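Local coordinates for type 4 fimbrial biogenesis protein PilY1 (Pseudomonas aeruginosa, PDB 3HX6), which primes type IV pilus assembly and supports twitching motility and host-cell adhesion, here as its calcium-binding C-terminal beta-propeller domain, at residues A[142-147]-A[151-156]; A[200-203]-A[207-210]; A[318-323]-A[362-367]. The protein carries 3 engineered substitutions. One frame throughout, in Å; residues are numbered along the deposited sequence.

Interaction 1 of 3, residues A[142-147]-A[151-156]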
# COMPACT_ATOMS: atom_id res chain seq x y z
N VAL A 142 9.74 -16.77 -7.36
CA VAL A 142 10.76 -16.19 -6.49
C VAL A 142 10.17 -16.14 -5.09
O VAL A 142 8.99 -15.84 -4.92
CB VAL A 142 11.16 -14.75 -6.93
CG1 VAL A 142 11.70 -14.77 -8.35
CG2 VAL A 142 9.97 -13.81 -6.82
N ALA A 143 10.98 -16.45 -4.09
CA ALA A 143 10.49 -16.43 -2.73
C ALA A 143 11.65 -16.36 -1.76
O ALA A 143 12.80 -16.62 -2.12
CB ALA A 143 9.66 -17.69 -2.45
N ASP A 144 11.35 -15.97 -0.52
CA ASP A 144 12.37 -15.91 0.51
C ASP A 144 12.33 -17.27 1.19
O ASP A 144 11.25 -17.82 1.42
CB ASP A 144 12.07 -14.80 1.52
CG ASP A 144 12.37 -13.42 0.97
OD1 ASP A 144 13.04 -13.34 -0.08
OD2 ASP A 144 11.95 -12.42 1.58
N ALA A 145 13.50 -17.83 1.48
CA ALA A 145 13.57 -19.12 2.13
C ALA A 145 14.76 -19.14 3.08
O ALA A 145 15.69 -18.35 2.93
CB ALA A 145 13.71 -20.23 1.08
N PHE A 146 14.72 -20.04 4.04
CA PHE A 146 15.80 -20.14 5.01
C PHE A 146 16.51 -21.47 4.88
O PHE A 146 15.88 -22.53 4.88
CB PHE A 146 15.21 -19.98 6.42
CG PHE A 146 16.24 -19.88 7.51
CD1 PHE A 146 16.65 -21.01 8.21
CD2 PHE A 146 16.77 -18.64 7.86
CE1 PHE A 146 17.57 -20.90 9.26
CE2 PHE A 146 17.69 -18.52 8.91
CZ PHE A 146 18.09 -19.66 9.60
N PHE A 147 17.84 -21.41 4.73
CA PHE A 147 18.66 -22.60 4.63
C PHE A 147 20.13 -22.19 4.74
O PHE A 147 20.47 -21.02 4.54
CB PHE A 147 18.38 -23.36 3.32
CG PHE A 147 18.67 -22.56 2.08
CD1 PHE A 147 19.95 -22.56 1.52
CD2 PHE A 147 17.66 -21.84 1.45
CE1 PHE A 147 20.22 -21.85 0.35
CE2 PHE A 147 17.92 -21.13 0.28
CZ PHE A 147 19.20 -21.13 -0.27
N TRP A 151 18.71 -16.41 5.64
CA TRP A 151 17.63 -16.12 4.73
C TRP A 151 18.22 -15.83 3.36
O TRP A 151 19.30 -15.26 3.25
CB TRP A 151 16.83 -14.90 5.21
CG TRP A 151 15.94 -15.23 6.35
CD1 TRP A 151 16.19 -15.05 7.68
CD2 TRP A 151 14.65 -15.86 6.27
NE1 TRP A 151 15.14 -15.52 8.43
CE2 TRP A 151 14.18 -16.03 7.59
CE3 TRP A 151 13.86 -16.29 5.20
CZ2 TRP A 151 12.95 -16.62 7.87
CZ3 TRP A 151 12.62 -16.89 5.49
CH2 TRP A 151 12.19 -17.04 6.81
N HIS A 152 17.50 -16.24 2.32
CA HIS A 152 17.93 -16.03 0.94
C HIS A 152 16.68 -15.76 0.14
O HIS A 152 15.56 -16.03 0.61
CB HIS A 152 18.54 -17.31 0.34
CG HIS A 152 19.64 -17.91 1.15
ND1 HIS A 152 20.97 -17.63 0.92
CD2 HIS A 152 19.60 -18.78 2.18
CE1 HIS A 152 21.71 -18.31 1.78
NE2 HIS A 152 20.91 -19.01 2.56
N THR A 153 16.86 -15.20 -1.05
CA THR A 153 15.74 -14.99 -1.95
C THR A 153 16.08 -15.97 -3.05
O THR A 153 17.18 -15.93 -3.62
CB THR A 153 15.69 -13.57 -2.53
OG1 THR A 153 15.46 -12.63 -1.47
CG2 THR A 153 14.54 -13.46 -3.53
N VAL A 154 15.17 -16.89 -3.32
CA VAL A 154 15.42 -17.90 -4.33
C VAL A 154 14.49 -17.75 -5.52
O VAL A 154 13.46 -17.10 -5.44
CB VAL A 154 15.27 -19.32 -3.74
CG1 VAL A 154 13.80 -19.60 -3.41
CG2 VAL A 154 15.79 -20.36 -4.71
N LEU A 155 14.89 -18.36 -6.63
CA LEU A 155 14.10 -18.35 -7.85
C LEU A 155 14.06 -19.79 -8.34
O LEU A 155 15.09 -20.42 -8.50
CB LEU A 155 14.75 -17.44 -8.91
CG LEU A 155 14.06 -17.36 -10.28
CD1 LEU A 155 14.47 -16.10 -11.01
CD2 LEU A 155 14.40 -18.60 -11.10
N ILE A 156 12.85 -20.31 -8.54
CA ILE A 156 12.69 -21.67 -9.01
C ILE A 156 12.16 -21.62 -10.44
O ILE A 156 11.13 -21.00 -10.71
CB ILE A 156 11.73 -22.48 -8.10
CG1 ILE A 156 12.34 -22.63 -6.70
CG2 ILE A 156 11.53 -23.88 -8.66
CD1 ILE A 156 12.40 -21.38 -5.90
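Thr153 OG1 is gripped from two directions: it donates to Asp144 OD1 at 2.9 Å, almost end-on to the C-O bond, and receives Arg84 NH1. Asp144 OD2 is held in turn by Gln59 N and Tyr74 OH, so a buried polar network runs across this antiparallel beta hairpin, the first two strands of a four-stranded propeller blade. The backbones pair at Ala143 with Val154 and Ala145 with His152, the shortest bond being Val154 N to Ala143 O at 2.7 Å. On the Asp144 and Thr153 side, Phe146 turns its edge to the indole of Trp151, ring planes 65° apart, and sets its CB 4.0 Å from the centroid of the six-membered ring, directly over the face. Tyr74 meets Trp151 edge-to-face as well. His152 lies on the face of the sheet that carries Ala143 and Ala145. Phe147, with CG placed between its backbone N and carbonyl carbon (chi1 61°), lays its ring over one face of that imidazole in an offset stack, centroids 4.0 Å apart. The imidazole is fixed a second way: NE2 donates to Phe147 O at 2.9 Å, with the oxygen lying in the ring plane of His152.

Interaction 2 of 3, residues A[200-203]-A[207-210]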
# COMPACT_ATOMS: atom_id res chain seq x y z
N VAL A 200 7.28 -22.42 -2.42
CA VAL A 200 8.46 -22.52 -1.58
C VAL A 200 7.94 -22.34 -0.17
O VAL A 200 7.34 -21.31 0.15
CB VAL A 200 9.47 -21.43 -1.90
CG1 VAL A 200 10.65 -21.50 -0.93
CG2 VAL A 200 9.96 -21.59 -3.34
N ALA A 201 8.16 -23.32 0.69
CA ALA A 201 7.63 -23.21 2.04
C ALA A 201 8.40 -23.98 3.09
O ALA A 201 9.22 -24.84 2.78
CB ALA A 201 6.17 -23.64 2.05
N ARG A 202 8.11 -23.65 4.34
CA ARG A 202 8.73 -24.30 5.47
C ARG A 202 7.85 -25.49 5.82
O ARG A 202 6.63 -25.35 5.93
CB ARG A 202 8.79 -23.35 6.66
CG ARG A 202 9.35 -23.98 7.93
CD ARG A 202 10.77 -24.46 7.74
NE ARG A 202 11.53 -24.33 8.98
CZ ARG A 202 11.28 -24.99 10.10
NH1 ARG A 202 10.27 -25.86 10.15
NH2 ARG A 202 12.02 -24.78 11.17
N LEU A 203 8.46 -26.66 5.98
CA LEU A 203 7.69 -27.86 6.30
C LEU A 203 8.02 -28.39 7.68
O LEU A 203 9.00 -27.97 8.32
CB LEU A 203 7.94 -28.95 5.24
CG LEU A 203 7.69 -28.54 3.78
CD1 LEU A 203 7.91 -29.75 2.87
CD2 LEU A 203 6.29 -28.00 3.62
N LYS A 207 12.73 -28.00 7.64
CA LYS A 207 13.42 -27.26 6.60
C LYS A 207 12.51 -26.66 5.53
O LYS A 207 11.32 -26.97 5.45
CB LYS A 207 14.46 -28.18 5.93
CG LYS A 207 15.31 -28.95 6.95
CD LYS A 207 16.20 -29.98 6.28
CE LYS A 207 17.50 -29.37 5.78
NZ LYS A 207 18.35 -28.95 6.93
N TRP A 208 13.09 -25.77 4.73
CA TRP A 208 12.36 -25.14 3.64
C TRP A 208 12.49 -26.04 2.43
O TRP A 208 13.53 -26.66 2.22
CB TRP A 208 12.93 -23.76 3.34
CG TRP A 208 12.45 -22.73 4.31
CD1 TRP A 208 12.82 -22.58 5.62
CD2 TRP A 208 11.44 -21.75 4.06
NE1 TRP A 208 12.10 -21.56 6.20
CE2 TRP A 208 11.25 -21.03 5.27
CE3 TRP A 208 10.68 -21.40 2.94
CZ2 TRP A 208 10.32 -19.99 5.38
CZ3 TRP A 208 9.76 -20.36 3.05
CH2 TRP A 208 9.59 -19.67 4.27
N ALA A 209 11.44 -26.10 1.63
CA ALA A 209 11.47 -26.94 0.45
C ALA A 209 10.70 -26.36 -0.71
O ALA A 209 9.93 -25.40 -0.57
CB ALA A 209 10.88 -28.31 0.79
N VAL A 210 10.95 -26.93 -1.88
CA VAL A 210 10.23 -26.54 -3.07
C VAL A 210 9.19 -27.63 -3.15
O VAL A 210 9.53 -28.82 -3.22
CB VAL A 210 11.12 -26.60 -4.32
CG1 VAL A 210 10.24 -26.53 -5.58
CG2 VAL A 210 12.11 -25.44 -4.30
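This beta hairpin, strand 199-202 turning back into strand 208-213, forms the first two strands of a four-stranded propeller blade and lies beside the calcium-binding loop, Arg202 pairing through its backbone with Ala265. The hairpin backbones are tied by a reciprocal pair between Ala201 and Ala209, and closed by Leu203 N to Lys207 O at 2.9 Å, a nearly straight bond of 172°. Over one face of the Trp208 indole lies Arg202 CB, 3.9 Å from the centroid of the five-membered ring. With CG opposite its backbone N (chi1 176°) and the chain bent further on, Arg202 runs across the pyrrole side, CD coming 3.5 Å from Trp208 CD1, and the guanidinium stands almost perpendicular to the indole, planes 88° apart. Both Arg202 NE and Trp208 NE1 reach Glu69 OE2, one acceptor that locks the two side chains together. At the edge of the six-membered ring, Val200 CG1 sits 3.9 Å from Trp208 CE3. Across the sheet Leu203 CD1 touches Ala209 CB. Strand 223-229 pairs alongside 208-213, Ile227 meeting Leu203 and Ala209, while Ala143, Ala145 and Phe146 of strand 141-147, in the preceding blade, pack against Val200 and Trp208.

Interaction 3 of 3, residues A[318-323]-A[362-367]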
# COMPACT_ATOMS: atom_id res chain seq x y z
N ALA A 318 -12.98 -34.14 -10.78
CA ALA A 318 -13.72 -33.28 -11.69
C ALA A 318 -14.06 -33.88 -13.05
O ALA A 318 -13.19 -34.32 -13.79
CB ALA A 318 -12.95 -31.97 -11.89
N VAL A 319 -15.36 -33.87 -13.37
CA VAL A 319 -15.85 -34.35 -14.65
C VAL A 319 -16.88 -33.33 -15.14
O VAL A 319 -17.56 -32.69 -14.34
CB VAL A 319 -16.54 -35.73 -14.54
CG1 VAL A 319 -15.54 -36.77 -14.07
CG2 VAL A 319 -17.73 -35.65 -13.58
N ASP A 320 -16.98 -33.16 -16.46
CA ASP A 320 -17.94 -32.21 -16.99
C ASP A 320 -19.37 -32.74 -16.82
O ASP A 320 -19.59 -33.74 -16.13
CB ASP A 320 -17.67 -31.92 -18.47
CG ASP A 320 -17.59 -33.17 -19.31
OD1 ASP A 320 -18.33 -34.14 -19.02
OD2 ASP A 320 -16.80 -33.18 -20.28
N SER A 321 -20.31 -32.04 -17.44
CA SER A 321 -21.73 -32.39 -17.39
C SER A 321 -21.99 -33.80 -17.92
O SER A 321 -22.84 -34.52 -17.40
CB SER A 321 -22.55 -31.41 -18.23
OG SER A 321 -22.12 -30.08 -18.03
N ALA A 322 -21.25 -34.18 -18.96
CA ALA A 322 -21.41 -35.50 -19.57
C ALA A 322 -20.67 -36.60 -18.83
O ALA A 322 -20.86 -37.78 -19.12
CB ALA A 322 -20.96 -35.44 -21.03
N GLY A 323 -19.82 -36.23 -17.88
CA GLY A 323 -19.09 -37.22 -17.13
C GLY A 323 -17.64 -37.42 -17.54
O GLY A 323 -16.97 -38.32 -17.04
N THR A 362 -14.39 -26.91 -27.59
CA THR A 362 -15.77 -26.51 -27.33
C THR A 362 -16.73 -27.68 -27.25
O THR A 362 -17.93 -27.51 -27.43
CB THR A 362 -16.26 -25.54 -28.42
OG1 THR A 362 -16.18 -26.19 -29.70
CG2 THR A 362 -15.41 -24.29 -28.45
N SER A 363 -16.21 -28.87 -26.98
CA SER A 363 -17.05 -30.06 -26.89
C SER A 363 -17.60 -30.21 -25.48
O SER A 363 -18.51 -31.00 -25.24
CB SER A 363 -16.23 -31.31 -27.24
OG SER A 363 -15.28 -31.58 -26.22
N ARG A 364 -17.05 -29.43 -24.56
CA ARG A 364 -17.46 -29.48 -23.16
C ARG A 364 -17.03 -28.21 -22.45
O ARG A 364 -16.17 -27.47 -22.93
CB ARG A 364 -16.81 -30.70 -22.48
CG ARG A 364 -15.60 -31.23 -23.24
CD ARG A 364 -14.32 -31.18 -22.43
NE ARG A 364 -14.46 -31.98 -21.23
CZ ARG A 364 -13.45 -32.43 -20.50
NH1 ARG A 364 -12.19 -32.17 -20.83
NH2 ARG A 364 -13.72 -33.16 -19.42
N ALA A 365 -17.63 -27.97 -21.29
CA ALA A 365 -17.31 -26.80 -20.51
C ALA A 365 -16.27 -27.14 -19.45
O ALA A 365 -16.23 -28.27 -18.95
CB ALA A 365 -18.56 -26.27 -19.83
N GLN A 366 -15.42 -26.17 -19.13
CA GLN A 366 -14.44 -26.34 -18.07
C GLN A 366 -15.22 -25.81 -16.87
O GLN A 366 -16.23 -25.13 -17.04
CB GLN A 366 -13.17 -25.54 -18.35
CG GLN A 366 -12.35 -26.13 -19.48
CD GLN A 366 -12.13 -27.63 -19.33
OE1 GLN A 366 -11.70 -28.10 -18.27
NE2 GLN A 366 -12.42 -28.38 -20.38
N THR A 367 -14.74 -26.07 -15.66
CA THR A 367 -15.51 -25.69 -14.50
C THR A 367 -14.72 -25.15 -13.31
O THR A 367 -13.54 -25.48 -13.15
CB THR A 367 -16.32 -26.92 -14.02
OG1 THR A 367 -17.00 -27.51 -15.14
CG2 THR A 367 -17.33 -26.55 -12.95
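The carboxylate of Asp320 stands almost perpendicular to the guanidinium of Arg364, planes 89° apart, and meets it at the edge, with Asp320 CG lying in the guanidinium plane. This is a salt bridge between two irregular loops of the propeller domain: 318-323 follows strand 307-317, the last strand of a four-stranded blade, and 362-367 leads into strand 367-373 of the next sheet. One oxygen does the work. Arg364 NE donates to Asp320 OD2 at 2.8 Å, with an N-H...O angle of 160°, and OD2 accepts it with its anti lone pair, the one pointing away from OD1. Arg364 NH2 also leans on OD2, at 3.2 Å, but its position is less certain. The arginine folds back to get there: bends at chi2 and chi3 return NE to OD2. Arg364 CB lies 3.3 Å from Asp320 OD2, so the oxygen sits alongside the base of the side chain as well as its nitrogens. Asp320 CB, for its part, packs against Ala365 O at 4.0 Å.

The other oxygen serves its own loop. Asp320 opens a type I beta turn ending at Gly323, and with CG set between the backbone N and the carbonyl carbon (chi1 54°), the carboxylate hangs back over the turn. There OD1 takes the backbone N of Ala324 and, weakly, that of Gly323. The negative charge therefore joins the two loops through OD2 while steadying the turn through OD1. The turn's own backbone bond, Gly323 N to Asp320 O, measures 3.1 Å.

Overall arrangement
The three contacts follow one another along the chain, all within the beta-propeller domain. Interactions 1 and 2 are the opening hairpins of consecutive four-stranded sheets, their centres about 10 Å apart, and they pack directly: Phe146 O lies 3.1 Å from Trp208 CD1, and Ile156 fits against Val200 and Val210. Blade-to-blade packing of this kind builds the propeller wall, and interaction 2 is the nearer of the two to the bound calcium ion. Interaction 3 lies across the chain's centre, about 39 Å from interaction 1 and about 35 Å from interaction 2, centre to centre. There a salt bridge joins loops at another sheet boundary, remote from the calcium site.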